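Long-range contact in interleukin-2 receptor subunit beta (Mus musculus, PDB 6DG5), which serves as the beta subunit of the interleukin-2 receptor, probably passing on the mitogenic signal of the cytokine: residues E137-R146 against S157-L168. Sequence-based numbering, arbitrary orientation.
With NAG (2-acetamido-2-deoxy-beta-D-glucopyranose), chain D.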
# COMPACT_ATOMS: atom_id res chain seq x y z
N GLU B 137 -2.45 5.33 0.62
CA GLU B 137 -1.34 6.03 -0.02
C GLU B 137 -0.58 5.18 -1.04
O GLU B 137 -0.22 5.73 -2.10
CB GLU B 137 -0.38 6.58 1.04
CG GLU B 137 0.61 7.58 0.48
CD GLU B 137 1.81 7.78 1.38
OE1 GLU B 137 1.63 7.91 2.61
OE2 GLU B 137 2.95 7.81 0.86
N PRO B 138 -0.30 3.90 -0.81
CA PRO B 138 0.44 3.14 -1.84
C PRO B 138 -0.34 2.91 -3.12
O PRO B 138 0.27 2.58 -4.15
CB PRO B 138 0.74 1.80 -1.14
CG PRO B 138 -0.29 1.69 -0.08
CD PRO B 138 -0.50 3.09 0.41
N TYR B 139 -1.66 3.08 -3.11
CA TYR B 139 -2.50 2.84 -4.28
C TYR B 139 -2.80 4.11 -5.06
O TYR B 139 -3.80 4.16 -5.79
CB TYR B 139 -3.80 2.16 -3.86
CG TYR B 139 -3.62 0.76 -3.31
CD1 TYR B 139 -3.57 -0.33 -4.15
CD2 TYR B 139 -3.49 0.55 -1.94
CE1 TYR B 139 -3.40 -1.61 -3.66
CE2 TYR B 139 -3.31 -0.73 -1.43
CZ TYR B 139 -3.27 -1.80 -2.30
OH TYR B 139 -3.10 -3.08 -1.81
N LEU B 140 -1.96 5.13 -4.94
CA LEU B 140 -2.23 6.40 -5.61
C LEU B 140 -2.12 6.26 -7.12
O LEU B 140 -1.29 5.51 -7.64
CB LEU B 140 -1.26 7.48 -5.12
CG LEU B 140 -1.55 8.05 -3.74
CD1 LEU B 140 -0.44 9.00 -3.30
CD2 LEU B 140 -2.89 8.76 -3.73
N GLU B 141 -2.98 6.99 -7.83
CA GLU B 141 -3.03 6.97 -9.28
C GLU B 141 -3.30 8.39 -9.76
O GLU B 141 -4.04 9.13 -9.11
CB GLU B 141 -4.12 6.02 -9.79
CG GLU B 141 -3.89 5.49 -11.19
CD GLU B 141 -4.84 4.35 -11.52
OE1 GLU B 141 -6.05 4.61 -11.69
OE2 GLU B 141 -4.37 3.19 -11.61
N PHE B 142 -2.69 8.77 -10.88
CA PHE B 142 -2.78 10.14 -11.36
C PHE B 142 -3.21 10.17 -12.82
O PHE B 142 -2.83 9.30 -13.61
CB PHE B 142 -1.45 10.87 -11.19
CG PHE B 142 -1.06 11.08 -9.76
CD1 PHE B 142 -1.53 12.16 -9.05
CD2 PHE B 142 -0.21 10.18 -9.13
CE1 PHE B 142 -1.17 12.36 -7.73
CE2 PHE B 142 0.15 10.37 -7.81
CZ PHE B 142 -0.33 11.46 -7.11
N GLU B 143 -3.99 11.19 -13.16
CA GLU B 143 -4.42 11.45 -14.53
C GLU B 143 -4.27 12.94 -14.80
O GLU B 143 -4.80 13.76 -14.05
CB GLU B 143 -5.88 11.02 -14.75
CG GLU B 143 -6.06 9.88 -15.75
CD GLU B 143 -7.51 9.66 -16.12
OE1 GLU B 143 -8.34 10.56 -15.84
OE2 GLU B 143 -7.83 8.60 -16.70
N ALA B 144 -3.54 13.28 -15.85
CA ALA B 144 -3.33 14.66 -16.26
C ALA B 144 -3.87 14.87 -17.67
O ALA B 144 -3.93 13.93 -18.47
CB ALA B 144 -1.85 15.06 -16.19
N ARG B 145 -4.25 16.11 -17.97
CA ARG B 145 -4.70 16.46 -19.31
C ARG B 145 -3.99 17.73 -19.77
O ARG B 145 -3.95 18.73 -19.04
CB ARG B 145 -6.22 16.63 -19.38
CG ARG B 145 -6.83 17.65 -18.44
CD ARG B 145 -8.34 17.69 -18.64
NE ARG B 145 -9.02 18.66 -17.78
CZ ARG B 145 -10.33 18.86 -17.79
NH1 ARG B 145 -11.11 18.16 -18.60
NH2 ARG B 145 -10.87 19.77 -16.98
N ARG B 146 -3.45 17.68 -20.98
CA ARG B 146 -2.71 18.78 -21.59
C ARG B 146 -3.54 19.39 -22.70
O ARG B 146 -3.99 18.67 -23.60
CB ARG B 146 -1.37 18.29 -22.13
CG ARG B 146 -0.56 19.34 -22.88
CD ARG B 146 0.36 18.70 -23.92
NE ARG B 146 -0.37 18.28 -25.11
CZ ARG B 146 -0.69 17.02 -25.38
NH1 ARG B 146 -0.36 16.04 -24.55
NH2 ARG B 146 -1.36 16.73 -26.49
N SER B 157 -5.92 16.12 -24.34
CA SER B 157 -5.46 14.74 -24.29
C SER B 157 -5.18 14.37 -22.83
O SER B 157 -4.37 15.03 -22.17
CB SER B 157 -4.21 14.56 -25.14
OG SER B 157 -4.00 13.20 -25.48
N VAL B 158 -5.83 13.32 -22.35
CA VAL B 158 -5.73 12.90 -20.96
C VAL B 158 -4.72 11.77 -20.87
O VAL B 158 -4.88 10.73 -21.52
CB VAL B 158 -7.10 12.46 -20.41
CG1 VAL B 158 -6.99 12.17 -18.92
CG2 VAL B 158 -8.14 13.54 -20.67
N LEU B 159 -3.68 11.96 -20.06
CA LEU B 159 -2.62 10.99 -19.88
C LEU B 159 -2.76 10.31 -18.53
O LEU B 159 -3.05 10.97 -17.52
CB LEU B 159 -1.25 11.66 -19.99
CG LEU B 159 -1.08 12.66 -21.13
CD1 LEU B 159 0.05 13.64 -20.82
CD2 LEU B 159 -0.81 11.94 -22.44
N SER B 160 -2.54 9.00 -18.50
CA SER B 160 -2.71 8.21 -17.29
C SER B 160 -1.36 7.85 -16.69
O SER B 160 -0.46 7.39 -17.41
CB SER B 160 -3.52 6.94 -17.57
OG SER B 160 -4.88 7.23 -17.82
N LEU B 161 -1.22 8.05 -15.39
CA LEU B 161 -0.08 7.58 -14.61
C LEU B 161 -0.63 6.57 -13.61
O LEU B 161 -1.05 6.93 -12.51
CB LEU B 161 0.65 8.72 -13.91
CG LEU B 161 1.22 9.84 -14.79
CD1 LEU B 161 0.47 11.14 -14.55
CD2 LEU B 161 2.70 10.01 -14.53
N LYS B 162 -0.63 5.29 -14.00
CA LYS B 162 -1.20 4.23 -13.18
C LYS B 162 -0.29 3.81 -12.03
O LYS B 162 -0.42 2.69 -11.52
CB LYS B 162 -1.54 3.01 -14.06
CG LYS B 162 -2.54 3.32 -15.16
CD LYS B 162 -2.98 2.07 -15.90
CE LYS B 162 -3.85 2.41 -17.10
NZ LYS B 162 -3.09 3.16 -18.13
N GLN B 163 0.61 4.69 -11.62
CA GLN B 163 1.46 4.48 -10.46
C GLN B 163 1.56 5.80 -9.71
O GLN B 163 0.97 6.81 -10.11
CB GLN B 163 2.85 3.97 -10.87
CG GLN B 163 3.59 4.87 -11.84
CD GLN B 163 3.18 4.65 -13.28
OE1 GLN B 163 2.48 3.70 -13.61
NE2 GLN B 163 3.62 5.55 -14.16
N ARG B 164 2.31 5.80 -8.61
CA ARG B 164 2.52 7.01 -7.81
C ARG B 164 3.79 7.67 -8.31
O ARG B 164 4.90 7.30 -7.92
CB ARG B 164 2.59 6.68 -6.33
CG ARG B 164 2.30 7.86 -5.41
CD ARG B 164 3.57 8.51 -4.89
NE ARG B 164 3.28 9.60 -3.96
CZ ARG B 164 3.06 9.44 -2.66
NH1 ARG B 164 3.11 8.23 -2.12
NH2 ARG B 164 2.80 10.49 -1.89
N GLN B 165 3.64 8.66 -9.19
CA GLN B 165 4.77 9.34 -9.82
C GLN B 165 4.90 10.79 -9.38
O GLN B 165 6.00 11.22 -9.00
CB GLN B 165 4.64 9.25 -11.35
CG GLN B 165 5.96 9.29 -12.10
CD GLN B 165 5.83 8.83 -13.54
OE1 GLN B 165 5.39 7.71 -13.81
NE2 GLN B 165 6.20 9.70 -14.47
N GLN B 166 3.81 11.56 -9.44
CA GLN B 166 3.80 12.97 -9.03
C GLN B 166 4.73 13.82 -9.88
O GLN B 166 5.31 14.80 -9.40
CB GLN B 166 4.12 13.12 -7.54
CG GLN B 166 2.98 12.71 -6.62
CD GLN B 166 3.23 13.05 -5.17
OE1 GLN B 166 3.92 12.31 -4.46
NE2 GLN B 166 2.68 14.16 -4.71
N TRP B 167 4.88 13.45 -11.15
CA TRP B 167 5.56 14.26 -12.16
C TRP B 167 5.38 13.58 -13.51
O TRP B 167 5.19 12.37 -13.59
CB TRP B 167 7.06 14.43 -11.86
CG TRP B 167 7.83 13.14 -11.78
CD1 TRP B 167 8.15 12.45 -10.66
CD2 TRP B 167 8.39 12.41 -12.88
NE1 TRP B 167 8.87 11.32 -10.98
CE2 TRP B 167 9.03 11.27 -12.34
CE3 TRP B 167 8.41 12.59 -14.27
CZ2 TRP B 167 9.68 10.33 -13.13
CZ3 TRP B 167 9.06 11.65 -15.05
CH2 TRP B 167 9.68 10.54 -14.48
N LEU B 168 5.43 14.38 -14.58
CA LEU B 168 5.46 13.83 -15.93
C LEU B 168 6.41 14.63 -16.80
O LEU B 168 6.48 15.85 -16.70
CB LEU B 168 4.06 13.77 -16.58
CG LEU B 168 2.99 14.84 -16.39
CD1 LEU B 168 3.39 16.20 -16.95
CD2 LEU B 168 1.71 14.36 -17.06
C1 NAG D . 11.06 15.05 -13.45
C2 NAG D . 12.16 14.01 -13.70
C3 NAG D . 12.19 12.96 -12.58
C4 NAG D . 12.24 13.63 -11.21
C5 NAG D . 11.13 14.67 -11.09
C6 NAG D . 11.18 15.46 -9.81
C7 NAG D . 12.98 12.92 -15.75
C8 NAG D . 12.60 12.27 -17.05
N2 NAG D . 11.97 13.36 -14.99
O3 NAG D . 13.33 12.13 -12.76
O4 NAG D . 12.06 12.65 -10.19
O5 NAG D . 11.23 15.62 -12.16
O6 NAG D . 12.40 16.19 -9.68
O7 NAG D . 14.15 13.03 -15.39
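Arg-164 has CG trans to its backbone N (chi1 -159°) and bends at chi2 (-99°), carrying its guanidinium over Leu-140 to Glu-137. Leu-140 CD1 sits over one guanidinium face, 3.6 Å from Arg-164 CZ. Arg-164 NH1 donates a nearly straight hydrogen bond of 3.0 Å, part of a salt bridge, to the anti lone pair of Glu-137 OE2. Arg-164 NE donates to Gln-166 OE1 at 2.8 Å, which fixes the group's rotation. Gln-166 CG slants onto Phe-142 CZ at 3.6 Å.

Strands 140-146 and 157-161 form an antiparallel hairpin of the fibronectin type III domain. Phe-142 with Leu-161, Ala-144 with Leu-159 and Arg-146 with Ser-157 are hydrogen-bonded pairs. Ala-144 CB touches Leu-168 CD2 at 3.7 Å, one contact to strand 167-170 of the facing sheet.

NAG C3 sits 3.5 Å above the centre of the Trp-167 ring, and Gln-165 NE2 3.4 Å above the opposite face. Replacing the indole by an alanine is likely to leave sugar and Gln-165 amide without the ring between them. Polar bonds and packing on Leu-140 and Phe-142 hold loop 162-166; backbone pairing holds the strands, over a face with Phe-142, Ala-144, Leu-159 and Leu-161.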